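Local coordinates for adhesin (Streptococcus sanguinis SK1 = NCTC 7863, PDB 6VT2), which probably mediates bacterial adhesion by binding sialylated host glycans through Siglec-like modules arranged in tandem along a serine-rich repeat adhesin, at residues L52-N55 / W56-Y59; D190-A194 / A195-D199; T350-E353 / E354-A358. All coordinates share one frame; numbering follows the deposited sequence.

Contact 1 (L52-N55 / W56-Y59). With SIA (N-acetyl-alpha-neuraminic acid), chain D.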
loop_
_atom_site.group_PDB
_atom_site.type_symbol
_atom_site.label_atom_id
_atom_site.label_comp_id
_atom_site.label_asym_id
_atom_site.label_seq_id
_atom_site.Cartn_x
_atom_site.Cartn_y
_atom_site.Cartn_z
ATOM N N LEU A 52 -46.166 19.000 22.516
ATOM C CA LEU A 52 -45.435 18.351 21.443
ATOM C C LEU A 52 -44.877 17.040 21.986
ATOM O O LEU A 52 -44.256 17.039 22.977
ATOM C CB LEU A 52 -44.286 19.245 20.983
ATOM C CG LEU A 52 -43.368 18.614 19.947
ATOM C CD1 LEU A 52 -44.122 18.367 18.671
ATOM C CD2 LEU A 52 -42.167 19.504 19.659
ATOM N N ASP A 53 -45.157 15.955 21.308
ATOM C CA ASP A 53 -44.544 14.693 21.656
ATOM C C ASP A 53 -43.987 14.107 20.335
ATOM O O ASP A 53 -44.463 14.437 19.341
ATOM C CB ASP A 53 -45.418 13.782 22.504
ATOM C CG ASP A 53 -46.295 12.901 21.689
ATOM O OD1 ASP A 53 -47.278 13.317 21.234
ATOM O OD2 ASP A 53 -45.836 11.812 21.265
ATOM N N PRO A 54 -43.027 13.196 20.287
ATOM C CA PRO A 54 -42.287 12.733 21.442
ATOM C C PRO A 54 -41.384 13.746 22.132
ATOM O O PRO A 54 -41.081 14.704 21.598
ATOM C CB PRO A 54 -41.342 11.675 20.881
ATOM C CG PRO A 54 -41.999 11.252 19.620
ATOM C CD PRO A 54 -42.868 12.366 19.166
ATOM N N ASN A 55 -40.987 13.401 23.337
ATOM C CA ASN A 55 -40.148 14.279 24.165
ATOM C C ASN A 55 -38.773 14.513 23.542
ATOM O O ASN A 55 -38.215 15.479 23.871
ATOM C CB ASN A 55 -40.052 13.732 25.574
ATOM C CG ASN A 55 -39.329 12.420 25.667
ATOM O OD1 ASN A 55 -39.180 11.705 24.705
ATOM N ND2 ASN A 55 -39.008 12.083 26.893
ATOM N N TRP A 56 -38.295 13.666 22.644
ATOM C CA TRP A 56 -36.982 13.863 22.041
ATOM C C TRP A 56 -36.995 14.788 20.821
ATOM O O TRP A 56 -35.962 15.027 20.351
ATOM C CB TRP A 56 -36.348 12.497 21.777
ATOM C CG TRP A 56 -37.224 11.531 21.052
ATOM C CD1 TRP A 56 -37.966 10.562 21.612
ATOM C CD2 TRP A 56 -37.458 11.475 19.647
ATOM N NE1 TRP A 56 -38.640 9.902 20.647
ATOM C CE2 TRP A 56 -38.344 10.412 19.435
ATOM C CE3 TRP A 56 -36.962 12.164 18.556
ATOM C CZ2 TRP A 56 -38.765 10.042 18.179
ATOM C CZ3 TRP A 56 -37.404 11.818 17.316
ATOM C CH2 TRP A 56 -38.303 10.787 17.137
ATOM N N ILE A 57 -38.155 15.229 20.344
ATOM C CA ILE A 57 -38.181 16.250 19.312
ATOM C C ILE A 57 -38.056 17.578 20.036
ATOM O O ILE A 57 -38.901 17.923 20.866
ATOM C CB ILE A 57 -39.469 16.196 18.504
ATOM C CG1 ILE A 57 -39.605 14.862 17.803
ATOM C CG2 ILE A 57 -39.446 17.364 17.484
ATOM C CD1 ILE A 57 -40.973 14.764 17.018
ATOM N N ARG A 58 -36.987 18.322 19.755
ATOM C CA ARG A 58 -36.678 19.565 20.449
ATOM C C ARG A 58 -36.571 20.667 19.409
ATOM O O ARG A 58 -36.415 20.418 18.294
ATOM C CB ARG A 58 -35.342 19.391 21.166
ATOM C CG ARG A 58 -35.406 18.230 22.130
ATOM C CD ARG A 58 -34.107 18.024 22.843
ATOM N NE ARG A 58 -33.789 19.162 23.682
ATOM C CZ ARG A 58 -32.593 19.361 24.212
ATOM N NH1 ARG A 58 -31.638 18.475 24.029
ATOM N NH2 ARG A 58 -32.352 20.427 24.952
ATOM N N TYR A 59 -36.748 21.870 19.878
ATOM C CA TYR A 59 -36.580 22.995 18.987
ATOM C C TYR A 59 -36.108 24.223 19.730
ATOM O O TYR A 59 -36.354 24.347 20.866
ATOM C CB TYR A 59 -37.794 23.299 18.118
ATOM C CG TYR A 59 -38.998 23.739 18.879
ATOM C CD1 TYR A 59 -39.780 22.848 19.553
ATOM C CD2 TYR A 59 -39.394 25.049 18.827
ATOM C CE1 TYR A 59 -40.907 23.264 20.230
ATOM C CE2 TYR A 59 -40.516 25.476 19.484
ATOM C CZ TYR A 59 -41.290 24.582 20.174
ATOM O OH TYR A 59 -42.399 25.061 20.782
HETATM C C1 SIA D . -48.447 11.064 12.607
HETATM C C2 SIA D . -49.441 9.995 13.235
HETATM C C3 SIA D . -49.257 8.569 12.702
HETATM C C4 SIA D . -47.924 7.927 13.092
HETATM C C5 SIA D . -47.705 8.021 14.608
HETATM C C6 SIA D . -47.937 9.478 15.087
HETATM C C7 SIA D . -47.925 9.666 16.626
HETATM C C8 SIA D . -48.405 11.093 16.998
HETATM C C9 SIA D . -48.060 11.406 18.451
HETATM C C10 SIA D . -46.111 6.545 15.781
HETATM C C11 SIA D . -44.637 6.266 16.067
HETATM N N5 SIA D . -46.352 7.610 14.981
HETATM O O1A SIA D . -48.134 10.916 11.405
HETATM O O1B SIA D . -48.126 11.984 13.412
HETATM O O4 SIA D . -47.876 6.541 12.697
HETATM O O6 SIA D . -49.220 9.939 14.679
HETATM O O7 SIA D . -48.679 8.651 17.267
HETATM O O8 SIA D . -47.811 12.039 16.102
HETATM O O9 SIA D . -46.650 11.634 18.537
HETATM O O10 SIA D . -47.001 5.844 16.257
HETATM O O HOH W 1 -40.852 17.422 22.459
#
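Pro54 sets its CB over one face of the Trp56 indole, toward the rim: this atom stands 3.6 Å from the centroid of the five-membered ring and 25° off the ring normal, which meets the geometry of a CH-pi contact. The two side chains run side by side in the same direction, and Pro54 CG lies past the rim of the six-membered ring, nearest Trp56 CZ2 at 3.7 Å. The first torsion of Trp56 accounts for the fit: chi1 of 50° sets its CG between its own backbone N and carbonyl carbon and swings the indole back beneath the proline. Beyond the overlap, the indole packs on Leu122 and Ile124 of strand 119-125. Pro54, which follows a cis peptide bond, has a second apolar neighbour in Ile57, whose CD1 lies 3.7 Å from Pro54 CD.

The backbone evidence is a type I beta turn from Pro54 to Ile57, closed by Ile57 N donating to Pro54 O at 3.2 Å; the donor stands above the carbonyl plane, 53° out of it. Water 1 lies 2.9 Å from Pro54 O and 2.6 Å from Ile57 O, with more acceptors in reach than protons to give. Further along, the Leu52 methyl CD2 reaches the Tyr59 ring at CE1, 4.0 Å away.

Asp53 CB leaves the backbone away from 56-59, and its OD2 accepts a hydrogen bond of 2.9 Å from O9 of the sialic acid, while Asn42 holds OD1. The turn leads into strand 58-61, and Asp53 and Pro54 contribute to the sialoglycan pocket of a Siglec-like domain.

Contact 2 (D190-A194 / A195-D199). With CA (calcium ion), chain I.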
loop_
_atom_site.group_PDB
_atom_site.type_symbol
_atom_site.label_atom_id
_atom_site.label_comp_id
_atom_site.label_asym_id
_atom_site.label_seq_id
_atom_site.Cartn_x
_atom_site.Cartn_y
_atom_site.Cartn_z
ATOM N N ASP A 190 -26.127 -5.036 7.554
ATOM C CA ASP A 190 -25.835 -5.239 6.144
ATOM C C ASP A 190 -25.137 -6.586 6.066
ATOM O O ASP A 190 -24.489 -7.013 7.027
ATOM C CB ASP A 190 -24.999 -4.139 5.598
ATOM C CG ASP A 190 -25.812 -3.005 5.072
ATOM O OD1 ASP A 190 -26.790 -3.266 4.350
ATOM O OD2 ASP A 190 -25.446 -1.857 5.329
ATOM N N THR A 191 -25.256 -7.235 4.917
ATOM C CA THR A 191 -24.564 -8.489 4.645
ATOM C C THR A 191 -23.663 -8.335 3.431
ATOM O O THR A 191 -24.025 -7.689 2.431
ATOM C CB THR A 191 -25.565 -9.609 4.367
ATOM O OG1 THR A 191 -26.431 -9.827 5.514
ATOM C CG2 THR A 191 -24.840 -10.906 4.032
ATOM N N ILE A 192 -22.448 -8.865 3.528
ATOM C CA ILE A 192 -21.578 -8.967 2.364
ATOM C C ILE A 192 -21.422 -10.448 2.065
ATOM O O ILE A 192 -20.976 -11.205 2.927
ATOM C CB ILE A 192 -20.228 -8.300 2.608
ATOM C CG1 ILE A 192 -20.392 -6.857 3.069
ATOM C CG2 ILE A 192 -19.421 -8.298 1.283
ATOM C CD1 ILE A 192 -19.074 -6.197 3.303
ATOM N N ALA A 193 -21.839 -10.864 0.868
ATOM C CA ALA A 193 -21.890 -12.274 0.524
ATOM C C ALA A 193 -20.494 -12.828 0.403
ATOM O O ALA A 193 -19.550 -12.119 0.017
ATOM C CB ALA A 193 -22.611 -12.491 -0.797
ATOM N N ALA A 194 -20.408 -14.114 0.737
ATOM C CA ALA A 194 -19.143 -14.850 0.685
ATOM C C ALA A 194 -18.445 -14.713 -0.654
ATOM O O ALA A 194 -17.220 -14.618 -0.707
ATOM C CB ALA A 194 -19.389 -16.318 0.983
ATOM N N ALA A 195 -19.200 -14.652 -1.743
ATOM C CA ALA A 195 -18.578 -14.484 -3.056
ATOM C C ALA A 195 -17.781 -13.197 -3.136
ATOM O O ALA A 195 -16.814 -13.098 -3.911
ATOM C CB ALA A 195 -19.660 -14.522 -4.142
ATOM N N GLN A 196 -18.147 -12.192 -2.346
ATOM C CA GLN A 196 -17.413 -10.941 -2.371
ATOM C C GLN A 196 -16.373 -10.832 -1.265
ATOM O O GLN A 196 -15.752 -9.783 -1.123
ATOM C CB GLN A 196 -18.393 -9.762 -2.269
ATOM C CG GLN A 196 -19.080 -9.423 -3.549
ATOM C CD GLN A 196 -19.960 -10.517 -4.057
ATOM O OE1 GLN A 196 -20.957 -10.889 -3.419
ATOM N NE2 GLN A 196 -19.602 -11.062 -5.219
ATOM N N THR A 197 -16.162 -11.875 -0.460
ATOM C CA THR A 197 -15.187 -11.773 0.599
ATOM C C THR A 197 -14.064 -12.785 0.492
ATOM O O THR A 197 -12.955 -12.470 0.911
ATOM C CB THR A 197 -15.847 -11.922 1.968
ATOM O OG1 THR A 197 -16.404 -13.221 2.079
ATOM C CG2 THR A 197 -16.989 -10.893 2.098
ATOM N N VAL A 198 -14.347 -14.006 0.050
ATOM C CA VAL A 198 -13.330 -15.047 0.066
ATOM C C VAL A 198 -13.373 -15.893 -1.200
ATOM O O VAL A 198 -14.407 -16.053 -1.852
ATOM C CB VAL A 198 -13.476 -15.983 1.271
ATOM C CG1 VAL A 198 -13.362 -15.239 2.542
ATOM C CG2 VAL A 198 -14.832 -16.704 1.167
ATOM N N ASP A 199 -12.267 -16.536 -1.527
ATOM C CA ASP A 199 -12.213 -17.559 -2.600
ATOM C C ASP A 199 -11.111 -18.522 -2.158
ATOM O O ASP A 199 -10.294 -18.221 -1.306
ATOM C CB ASP A 199 -12.036 -17.038 -4.050
ATOM C CG ASP A 199 -12.466 -18.013 -5.165
ATOM O OD1 ASP A 199 -12.997 -19.128 -4.793
ATOM O OD2 ASP A 199 -12.100 -17.840 -6.253
HETATM CA CA CA I . -27.402 -0.803 4.158
HETATM O O HOH W 2 -22.372 -9.038 -1.354
HETATM O O HOH W 3 -29.441 -1.642 3.372
HETATM O O HOH W 4 -26.598 -1.470 1.938
HETATM O O HOH W 5 -28.201 0.717 2.555
#
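Ala194 O accepts two backbone bonds, both 3.0 Å long, from Thr197 N and Val198 N, and their geometries differ. The Val198 donor lies almost along the carbonyl direction, with a C=O...N angle of 161°, whereas the Thr197 donor stands above the carbonyl plane, 65° out of it. One residue earlier, Ala193 O accepts from Gln196 N at 2.7 Å. Side chains also meet across the turn: Ile192 CG2 lies 3.6 Å from Thr197 CG2 and, slightly farther off, meets Gln196 CB.

The Gln196 chain bends at chi2, folding back so that OE1 comes 3.5 Å from Ala193 CB. Water 2 links the two residues, accepting from Ala193 N and donating to Gln196 OE1 at 3.1 Å.

The two i to i+3 bonds mark a short 3-10 segment, and the i to i+4 bond of Val198 closes its end; it links two strands of the atypical Rib domain, 189-192 at the edge of a three-stranded antiparallel sheet and 198-200 paired in parallel with 139-141. Thr197 is positioned from outside the turn: with chi1 at 64° its OG1 sits between backbone N and carbonyl carbon and bonds to Gly178 O, while CG2 is left to face Ile192. Val155 and Val159 of helix 149-162 cover the buried side, the first packing on Thr197 and Val198, the second on Ile192.

At the far end of strand 189-192, Asp190 chelates a calcium ion with both carboxylate oxygens, OD1 and OD2 each 2.5 Å from the metal. Waters 3, 4 and 5 share the coordination with Thr128 and Tyr131, and Tyr184 OH also hydrogen-bonds to Asp190 OD2.

Contact 3 (T350-E353 / E354-A358)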
loop_
_atom_site.group_PDB
_atom_site.type_symbol
_atom_site.label_atom_id
_atom_site.label_comp_id
_atom_site.label_asym_id
_atom_site.label_seq_id
_atom_site.Cartn_x
_atom_site.Cartn_y
_atom_site.Cartn_z
ATOM N N THR A 350 59.789 0.265 -16.020
ATOM C CA THR A 350 59.292 1.065 -14.907
ATOM C C THR A 350 58.472 2.244 -15.373
ATOM O O THR A 350 57.406 2.528 -14.805
ATOM C CB THR A 350 60.480 1.527 -14.069
ATOM O OG1 THR A 350 61.165 0.352 -13.624
ATOM C CG2 THR A 350 60.008 2.277 -12.883
ATOM N N ALA A 351 58.930 2.938 -16.414
ATOM C CA ALA A 351 58.194 4.091 -16.882
ATOM C C ALA A 351 56.845 3.681 -17.436
ATOM O O ALA A 351 55.859 4.408 -17.256
ATOM C CB ALA A 351 58.982 4.813 -17.977
ATOM N N ILE A 352 56.791 2.540 -18.140
ATOM C CA ILE A 352 55.524 2.066 -18.701
ATOM C C ILE A 352 54.572 1.702 -17.582
ATOM O O ILE A 352 53.376 2.052 -17.592
ATOM C CB ILE A 352 55.747 0.887 -19.657
ATOM C CG1 ILE A 352 56.357 1.360 -20.972
ATOM C CG2 ILE A 352 54.440 0.186 -19.939
ATOM C CD1 ILE A 352 56.878 0.228 -21.775
ATOM N N GLU A 353 55.094 0.962 -16.614
ATOM C CA GLU A 353 54.230 0.549 -15.536
ATOM C C GLU A 353 53.611 1.770 -14.872
ATOM O O GLU A 353 52.421 1.756 -14.570
ATOM C CB GLU A 353 54.977 -0.289 -14.523
ATOM C CG GLU A 353 53.994 -0.839 -13.483
ATOM C CD GLU A 353 54.596 -1.635 -12.367
ATOM O OE1 GLU A 353 53.967 -1.632 -11.275
ATOM O OE2 GLU A 353 55.668 -2.254 -12.571
ATOM N N GLU A 354 54.381 2.851 -14.692
ATOM C CA GLU A 354 53.856 4.035 -14.015
ATOM C C GLU A 354 52.748 4.680 -14.832
ATOM O O GLU A 354 51.748 5.164 -14.286
ATOM C CB GLU A 354 54.984 5.040 -13.745
ATOM C CG GLU A 354 54.529 6.394 -13.294
ATOM C CD GLU A 354 53.613 6.324 -12.086
ATOM O OE1 GLU A 354 52.837 7.298 -11.887
ATOM O OE2 GLU A 354 53.684 5.315 -11.331
ATOM N N LYS A 355 52.914 4.721 -16.135
ATOM C CA LYS A 355 51.892 5.331 -16.962
ATOM C C LYS A 355 50.639 4.484 -16.991
ATOM O O LYS A 355 49.524 5.029 -17.022
ATOM C CB LYS A 355 52.396 5.521 -18.369
ATOM C CG LYS A 355 53.527 6.568 -18.504
ATOM C CD LYS A 355 53.969 6.752 -19.933
ATOM C CE LYS A 355 55.078 7.712 -19.988
ATOM N NZ LYS A 355 55.508 8.040 -21.406
ATOM N N VAL A 356 50.817 3.155 -17.018
ATOM C CA VAL A 356 49.646 2.282 -16.987
ATOM C C VAL A 356 48.940 2.394 -15.642
ATOM O O VAL A 356 47.706 2.526 -15.597
ATOM C CB VAL A 356 50.041 0.834 -17.293
ATOM C CG1 VAL A 356 48.887 -0.062 -17.022
ATOM C CG2 VAL A 356 50.510 0.673 -18.679
ATOM N N ARG A 357 49.715 2.487 -14.568
ATOM C CA ARG A 357 49.155 2.644 -13.234
ATOM C C ARG A 357 48.334 3.915 -13.163
ATOM O O ARG A 357 47.154 3.899 -12.747
ATOM C CB ARG A 357 50.302 2.661 -12.224
ATOM C CG ARG A 357 49.848 2.737 -10.738
ATOM C CD ARG A 357 50.916 3.400 -9.877
ATOM N NE ARG A 357 51.101 4.804 -10.245
ATOM C CZ ARG A 357 50.215 5.785 -10.042
ATOM N NH1 ARG A 357 49.052 5.551 -9.438
ATOM N NH2 ARG A 357 50.495 7.015 -10.460
ATOM N N ALA A 358 48.955 5.020 -13.565
ATOM C CA ALA A 358 48.295 6.320 -13.496
ATOM C C ALA A 358 47.016 6.339 -14.312
ATOM O O ALA A 358 46.063 7.020 -13.945
ATOM C CB ALA A 358 49.227 7.429 -13.985
#
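Ile352 and Val356, one helical turn apart, slant across each other, and their CG2 methyls come within 4.2 Å. Both face the domain interior, where Val378 of strand 378-381 touches the two of them and Tyr370 of strand 369-372 packs on Val356. Their backbones are joined as well: Val356 N donates to Ile352 O at 2.8 Å, nearly in line with the carbonyl. The Val356 methyl CG2, placed beside its own backbone N, also rests 3.4 Å from Ile352 O.

Equivalent i to i+4 bonds, such as Arg357 N to Glu353 O at 2.8 Å, show that helix 346-360 of the atypical Rib domain runs regularly through all nine residues.

Lys355 leaves the helix differently. Its chain is extended beyond CG and passes Ala351 O, with CG 3.4 Å from that oxygen, before NZ reaches Ser334 OG in the loop preceding strand 336-338.

On the exposed side, Arg357 presents NE and NH2 side-on to Glu354. The carboxylate sits at the guanidinium edge, in its plane, but is itself tilted against it, the nitrogens lying somewhat out of the carboxylate plane. Arg357 NE bonds to Glu354 OE2 at 2.8 Å and NH2 to OE1 at the same length, both at N-H...O angles of 171°. A bend at chi2 of Glu354 (54°) and another at chi3 of Arg357 (66°) bring the groups together. Two nearly straight bonds, each to a syn side of the carboxylate, probably limit rotation of both ends and help to stabilise the two opposite charges in this solvent-facing pair.

Overall arrangement
From the N terminus the three contacts follow in series, each a local feature within one continuous run of chain, so none nests in or crosses another. Contact 1 closes the loop after strand 35-41 and leads into strand 58-61 of the first Siglec-like domain. Contact 2 closes the connection between strands 189-192 and 198-200 of the first atypical Rib domain, its centre about 41 Å from that of contact 1. Contact 3 closes no loop but spans turns of helix 346-360 in the second Rib domain, about 101 Å from contact 1 between centres. The second Siglec-like domain separates contacts 2 and 3, consistent with an elongated tandem of modules.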